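Local coordinates for ribosomal protein uL16 3-hydroxylase (Escherichia coli, PDB 4CCL) that hydroxylates a specific arginine of ribosomal protein uL16, as a homodimeric oxygenase that depends on iron(II) and 2-oxoglutarate, at residues 232-237 / 241-246; 212-217 / 255-260. One frame throughout, in Å; residues are numbered along the deposited sequence.

In the fold
Both contacts use helix 244-258, interaction 1 at its start and interaction 2 at its end. Their centres are about 26 Å apart. The nearest atoms are about 11 Å apart, so they do not touch. Along the chain, both segments of interaction 1 fall between the two of interaction 2. Interaction 2 is buried, and its centre is about 24 Å from the centre of the chain. Interaction 1 is at the surface, its centre about 48 Å from the centre of the chain. Both also touch the second subunit, consistent with a helical dimerisation region between the JmjC and winged-helix parts. Neither lies at the iron site of H125, D127 and H187.

Interaction 1: residues 232-237 / 241-246; sequences DVPPRA and DVLPQE
R236 and E246 form a salt bridge at the capped start of helix 244-258, in a part of the chain that meets the second subunit. NH2 of R236 lies 2.9 Å from OE1 of E246, and it is as close to OE2. One nitrogen thus faces both carboxylate oxygens, and the two flat groups are turned only 18° apart. The arginine gets there by a bend: CG sits between the backbone N and the carbonyl carbon (chi1 45°), and the chain folds again at chi3. L243 lies beside the guanidinium group, with its CG 3.9 Å from NE of R236. Its CD1 turns to the prolines, 4.1 Å from CB of P234 and 3.5 Å from O of P235. Further along the helix, the Q245 amide lies alongside the P234 ring, with NE2 3.6 Å from CB of P234.

The glutamate is itself positioned by the helix start. L243 is the N-cap, and its backbone N-H bonds to OE1 of E246, the glutamate-to-N-cap half of a capping box. OE2 accepts a hydrogen bond from W106 of the second subunit. With an alanine in place of E246, R236 would probably lose its countercharge, and the N-H of L243 and W106 of the second subunit their acceptor. D241 is not the arginine's mate: its carboxylate pairs with R313 of the second subunit. D241 and V242 also join a parallel ladder with a strand of that subunit. The bond at the N-cap runs 3.0 Å from N of L243 to OE1 of E246, at 158°, and uses the oxygen's anti lone pair.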
loop_
_atom_site.group_PDB
_atom_site.type_symbol
_atom_site.label_atom_id
_atom_site.label_comp_id
_atom_site.label_asym_id
_atom_site.label_seq_id
_atom_site.Cartn_x
_atom_site.Cartn_y
_atom_site.Cartn_z
ATOM N N ASP B 232 8.782 26.713 8.976
ATOM C CA ASP B 232 7.977 27.892 8.684
ATOM C C ASP B 232 6.552 27.817 9.229
ATOM O O ASP B 232 5.711 28.646 8.874
ATOM C CB ASP B 232 8.035 28.265 7.201
ATOM C CG ASP B 232 9.298 29.035 6.853
ATOM O OD1 ASP B 232 9.875 29.664 7.769
ATOM O OD2 ASP B 232 9.716 29.014 5.677
ATOM N N VAL B 233 6.293 26.812 10.069
ATOM C CA VAL B 233 4.951 26.307 10.359
ATOM C C VAL B 233 3.948 27.415 10.649
ATOM O O VAL B 233 4.173 28.275 11.503
ATOM C CB VAL B 233 4.989 25.341 11.582
ATOM C CG1 VAL B 233 5.794 25.941 12.736
ATOM C CG2 VAL B 233 3.587 24.969 12.043
ATOM N N PRO B 234 2.840 27.411 9.890
ATOM C CA PRO B 234 1.873 28.510 9.822
ATOM C C PRO B 234 1.063 28.706 11.092
ATOM O O PRO B 234 0.754 27.737 11.790
ATOM C CB PRO B 234 0.952 28.090 8.674
ATOM C CG PRO B 234 1.054 26.612 8.632
ATOM C CD PRO B 234 2.468 26.298 8.996
ATOM N N PRO B 235 0.722 29.964 11.392
ATOM C CA PRO B 235 -0.138 30.299 12.526
ATOM C C PRO B 235 -1.572 29.902 12.214
ATOM O O PRO B 235 -1.937 29.764 11.048
ATOM C CB PRO B 235 -0.033 31.827 12.613
ATOM C CG PRO B 235 1.127 32.205 11.734
ATOM C CD PRO B 235 1.169 31.169 10.673
ATOM N N ARG B 236 -2.377 29.728 13.252
ATOM C CA ARG B 236 -3.777 29.380 13.078
ATOM C C ARG B 236 -4.591 29.939 14.236
ATOM O O ARG B 236 -4.076 30.116 15.341
ATOM C CB ARG B 236 -3.938 27.861 12.979
ATOM C CG ARG B 236 -3.144 27.093 14.024
ATOM C CD ARG B 236 -3.168 25.590 13.776
ATOM N NE ARG B 236 -2.554 25.243 12.499
ATOM C CZ ARG B 236 -1.241 25.161 12.308
ATOM N NH1 ARG B 236 -0.406 25.404 13.313
ATOM N NH2 ARG B 236 -0.760 24.840 11.116
ATOM N N ALA B 237 -5.857 30.239 13.971
ATOM C CA ALA B 237 -6.757 30.707 15.014
ATOM C C ALA B 237 -6.974 29.588 16.024
ATOM O O ALA B 237 -6.831 29.787 17.231
ATOM C CB ALA B 237 -8.082 31.142 14.406
ATOM N N ASP B 241 -6.833 22.832 14.289
ATOM C CA ASP B 241 -6.980 22.879 12.841
ATOM C C ASP B 241 -5.791 22.280 12.104
ATOM O O ASP B 241 -4.650 22.347 12.567
ATOM C CB ASP B 241 -7.189 24.317 12.360
ATOM C CG ASP B 241 -8.621 24.782 12.515
ATOM O OD1 ASP B 241 -9.253 24.445 13.539
ATOM O OD2 ASP B 241 -9.117 25.481 11.605
ATOM N N VAL B 242 -6.077 21.695 10.947
ATOM C CA VAL B 242 -5.044 21.315 10.000
ATOM C C VAL B 242 -5.306 22.113 8.728
ATOM O O VAL B 242 -6.299 21.885 8.035
ATOM C CB VAL B 242 -5.086 19.809 9.688
ATOM C CG1 VAL B 242 -3.969 19.436 8.725
ATOM C CG2 VAL B 242 -4.980 18.997 10.972
ATOM N N LEU B 243 -4.410 23.048 8.428
ATOM C CA LEU B 243 -4.632 24.016 7.359
ATOM C C LEU B 243 -4.447 23.405 5.969
ATOM O O LEU B 243 -3.670 22.467 5.802
ATOM C CB LEU B 243 -3.717 25.234 7.550
ATOM C CG LEU B 243 -3.813 25.931 8.910
ATOM C CD1 LEU B 243 -3.101 27.274 8.895
ATOM C CD2 LEU B 243 -5.264 26.098 9.341
ATOM N N PRO B 244 -5.179 23.933 4.971
ATOM C CA PRO B 244 -5.102 23.502 3.569
ATOM C C PRO B 244 -3.679 23.469 3.011
ATOM O O PRO B 244 -3.366 22.598 2.199
ATOM C CB PRO B 244 -5.923 24.567 2.840
ATOM C CG PRO B 244 -6.948 24.967 3.830
ATOM C CD PRO B 244 -6.260 24.915 5.175
ATOM N N GLN B 245 -2.837 24.405 3.438
ATOM C CA GLN B 245 -1.447 24.439 2.997
ATOM C C GLN B 245 -0.708 23.185 3.451
ATOM O O GLN B 245 0.110 22.628 2.715
ATOM C CB GLN B 245 -0.742 25.688 3.532
ATOM C CG GLN B 245 -1.547 26.471 4.557
ATOM C CD GLN B 245 -0.773 27.632 5.149
ATOM O OE1 GLN B 245 0.400 27.832 4.839
ATOM N NE2 GLN B 245 -1.427 28.405 6.009
ATOM N N GLU B 246 -1.017 22.738 4.663
ATOM C CA GLU B 246 -0.367 21.566 5.238
ATOM C C GLU B 246 -0.798 20.288 4.522
ATOM O O GLU B 246 0.034 19.429 4.212
ATOM C CB GLU B 246 -0.653 21.487 6.738
ATOM C CG GLU B 246 -0.344 22.787 7.465
ATOM C CD GLU B 246 -0.499 22.684 8.968
ATOM O OE1 GLU B 246 -1.650 22.672 9.452
ATOM O OE2 GLU B 246 0.535 22.626 9.667
#

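Interaction 2: residues 212-217 / 255-260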
loop_
_atom_site.group_PDB
_atom_site.type_symbol
_atom_site.label_atom_id
_atom_site.label_comp_id
_atom_site.label_asym_id
_atom_site.label_seq_id
_atom_site.Cartn_x
_atom_site.Cartn_y
_atom_site.Cartn_z
ATOM N N SER B 212 -1.637 0.427 -4.972
ATOM C CA SER B 212 -1.320 -0.626 -4.005
ATOM C C SER B 212 0.055 -1.239 -4.269
ATOM O O SER B 212 0.911 -1.294 -3.372
ATOM C CB SER B 212 -2.379 -1.728 -4.022
ATOM O OG SER B 212 -2.060 -2.747 -3.092
ATOM N N GLY B 213 0.256 -1.698 -5.504
ATOM C CA GLY B 213 1.525 -2.281 -5.903
ATOM C C GLY B 213 2.713 -1.380 -5.620
ATOM O O GLY B 213 3.693 -1.811 -5.008
ATOM N N PHE B 214 2.619 -0.127 -6.053
ATOM C CA PHE B 214 3.693 0.836 -5.842
ATOM C C PHE B 214 3.900 1.143 -4.368
ATOM O O PHE B 214 5.031 1.356 -3.938
ATOM C CB PHE B 214 3.438 2.134 -6.611
ATOM C CG PHE B 214 4.582 3.111 -6.544
ATOM C CD1 PHE B 214 5.842 2.750 -6.995
ATOM C CD2 PHE B 214 4.399 4.388 -6.038
ATOM C CE1 PHE B 214 6.900 3.641 -6.939
ATOM C CE2 PHE B 214 5.454 5.285 -5.982
ATOM C CZ PHE B 214 6.705 4.911 -6.433
ATOM N N ALA B 215 2.816 1.186 -3.597
ATOM C CA ALA B 215 2.943 1.392 -2.159
ATOM C C ALA B 215 3.751 0.258 -1.544
ATOM O O ALA B 215 4.629 0.486 -0.703
ATOM C CB ALA B 215 1.582 1.487 -1.509
ATOM N N ASP B 216 3.464 -0.965 -1.980
ATOM C CA ASP B 216 4.204 -2.123 -1.491
ATOM C C ASP B 216 5.665 -2.114 -1.952
ATOM O O ASP B 216 6.550 -2.568 -1.226
ATOM C CB ASP B 216 3.500 -3.428 -1.879
ATOM C CG ASP B 216 2.288 -3.714 -1.007
ATOM O OD1 ASP B 216 2.350 -3.412 0.206
ATOM O OD2 ASP B 216 1.278 -4.236 -1.527
ATOM N N TYR B 217 5.911 -1.587 -3.148
ATOM C CA TYR B 217 7.272 -1.436 -3.660
ATOM C C TYR B 217 8.066 -0.466 -2.788
ATOM O O TYR B 217 9.190 -0.756 -2.379
ATOM C CB TYR B 217 7.244 -0.942 -5.110
ATOM C CG TYR B 217 8.607 -0.733 -5.742
ATOM C CD1 TYR B 217 9.382 -1.815 -6.142
ATOM C CD2 TYR B 217 9.107 0.544 -5.959
ATOM C CE1 TYR B 217 10.626 -1.629 -6.727
ATOM C CE2 TYR B 217 10.347 0.740 -6.545
ATOM C CZ TYR B 217 11.103 -0.350 -6.925
ATOM O OH TYR B 217 12.336 -0.163 -7.508
ATOM N N LEU B 255 2.849 12.873 -4.425
ATOM C CA LEU B 255 2.967 13.142 -5.858
ATOM C C LEU B 255 4.436 13.176 -6.289
ATOM O O LEU B 255 4.833 12.534 -7.276
ATOM C CB LEU B 255 2.281 14.460 -6.217
ATOM C CG LEU B 255 0.815 14.616 -5.808
ATOM C CD1 LEU B 255 0.267 15.943 -6.306
ATOM C CD2 LEU B 255 -0.021 13.462 -6.330
ATOM N N GLU B 256 5.236 13.915 -5.524
ATOM C CA GLU B 256 6.667 14.044 -5.775
ATOM C C GLU B 256 7.352 12.678 -5.787
ATOM O O GLU B 256 8.153 12.390 -6.678
ATOM C CB GLU B 256 7.309 14.963 -4.730
ATOM C CG GLU B 256 8.714 15.442 -5.062
ATOM C CD GLU B 256 9.790 14.452 -4.658
ATOM O OE1 GLU B 256 9.509 13.557 -3.831
ATOM O OE2 GLU B 256 10.922 14.571 -5.169
ATOM N N LEU B 257 7.036 11.838 -4.802
ATOM C CA LEU B 257 7.623 10.501 -4.751
ATOM C C LEU B 257 7.251 9.706 -5.991
ATOM O O LEU B 257 8.113 9.097 -6.631
ATOM C CB LEU B 257 7.185 9.738 -3.499
ATOM C CG LEU B 257 7.510 8.238 -3.514
ATOM C CD1 LEU B 257 9.010 8.004 -3.640
ATOM C CD2 LEU B 257 6.954 7.522 -2.289
ATOM N N ILE B 258 5.963 9.721 -6.325
ATOM C CA ILE B 258 5.476 9.034 -7.514
ATOM C C ILE B 258 6.230 9.485 -8.767
ATOM O O ILE B 258 6.527 8.676 -9.654
ATOM C CB ILE B 258 3.958 9.242 -7.688
ATOM C CG1 ILE B 258 3.201 8.337 -6.714
ATOM C CG2 ILE B 258 3.531 8.973 -9.120
ATOM C CD1 ILE B 258 1.756 8.689 -6.566
ATOM N N ASN B 259 6.591 10.764 -8.809
ATOM C CA ASN B 259 7.301 11.301 -9.967
ATOM C C ASN B 259 8.833 11.198 -9.927
ATOM O O ASN B 259 9.504 11.650 -10.855
ATOM C CB ASN B 259 6.863 12.741 -10.243
ATOM C CG ASN B 259 5.392 12.842 -10.586
ATOM O OD1 ASN B 259 4.795 11.892 -11.094
ATOM N ND2 ASN B 259 4.799 13.994 -10.311
ATOM N N GLN B 260 9.385 10.618 -8.862
ATOM C CA GLN B 260 10.831 10.386 -8.798
ATOM C C GLN B 260 11.257 9.504 -9.971
ATOM O O GLN B 260 10.626 8.483 -10.241
ATOM C CB GLN B 260 11.242 9.773 -7.456
ATOM C CG GLN B 260 10.980 10.682 -6.260
ATOM C CD GLN B 260 11.774 10.282 -5.031
ATOM O OE1 GLN B 260 12.879 9.748 -5.136
ATOM N NE2 GLN B 260 11.213 10.538 -3.856
#
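F214 reaches across to I258, where CE2 of the ring lies 3.9 Å from CG1 of the isoleucine. The same CE2 comes within 4.1 Å of CA of I258, so the ring also reaches the helix backbone. The two side chains cross at a slant. CG of F214 is anti to its own backbone N (chi1 -174°), which carries the ring out from helix 207-220 toward the other helix. L257 is a looser neighbour, its CG 4.4 Å from CE2 of F214. This is helix-to-helix packing in what is probably the dimerisation domain of the ROX family, which follows the JmjC fold. I258 packs on I258 of the second subunit, and L257 packs on T207 of that subunit. One turn on from F214, the ring of Y217 meets W267 of helix 263-272, the planes at about 50°.

Away from this buried patch the helices turn to solvent. D216 is exposed on the far side of its helix. E256 is also exposed, and NE2 of Q260 gives only a weak hydrogen bond to OE1 of E256, at 3.5 Å.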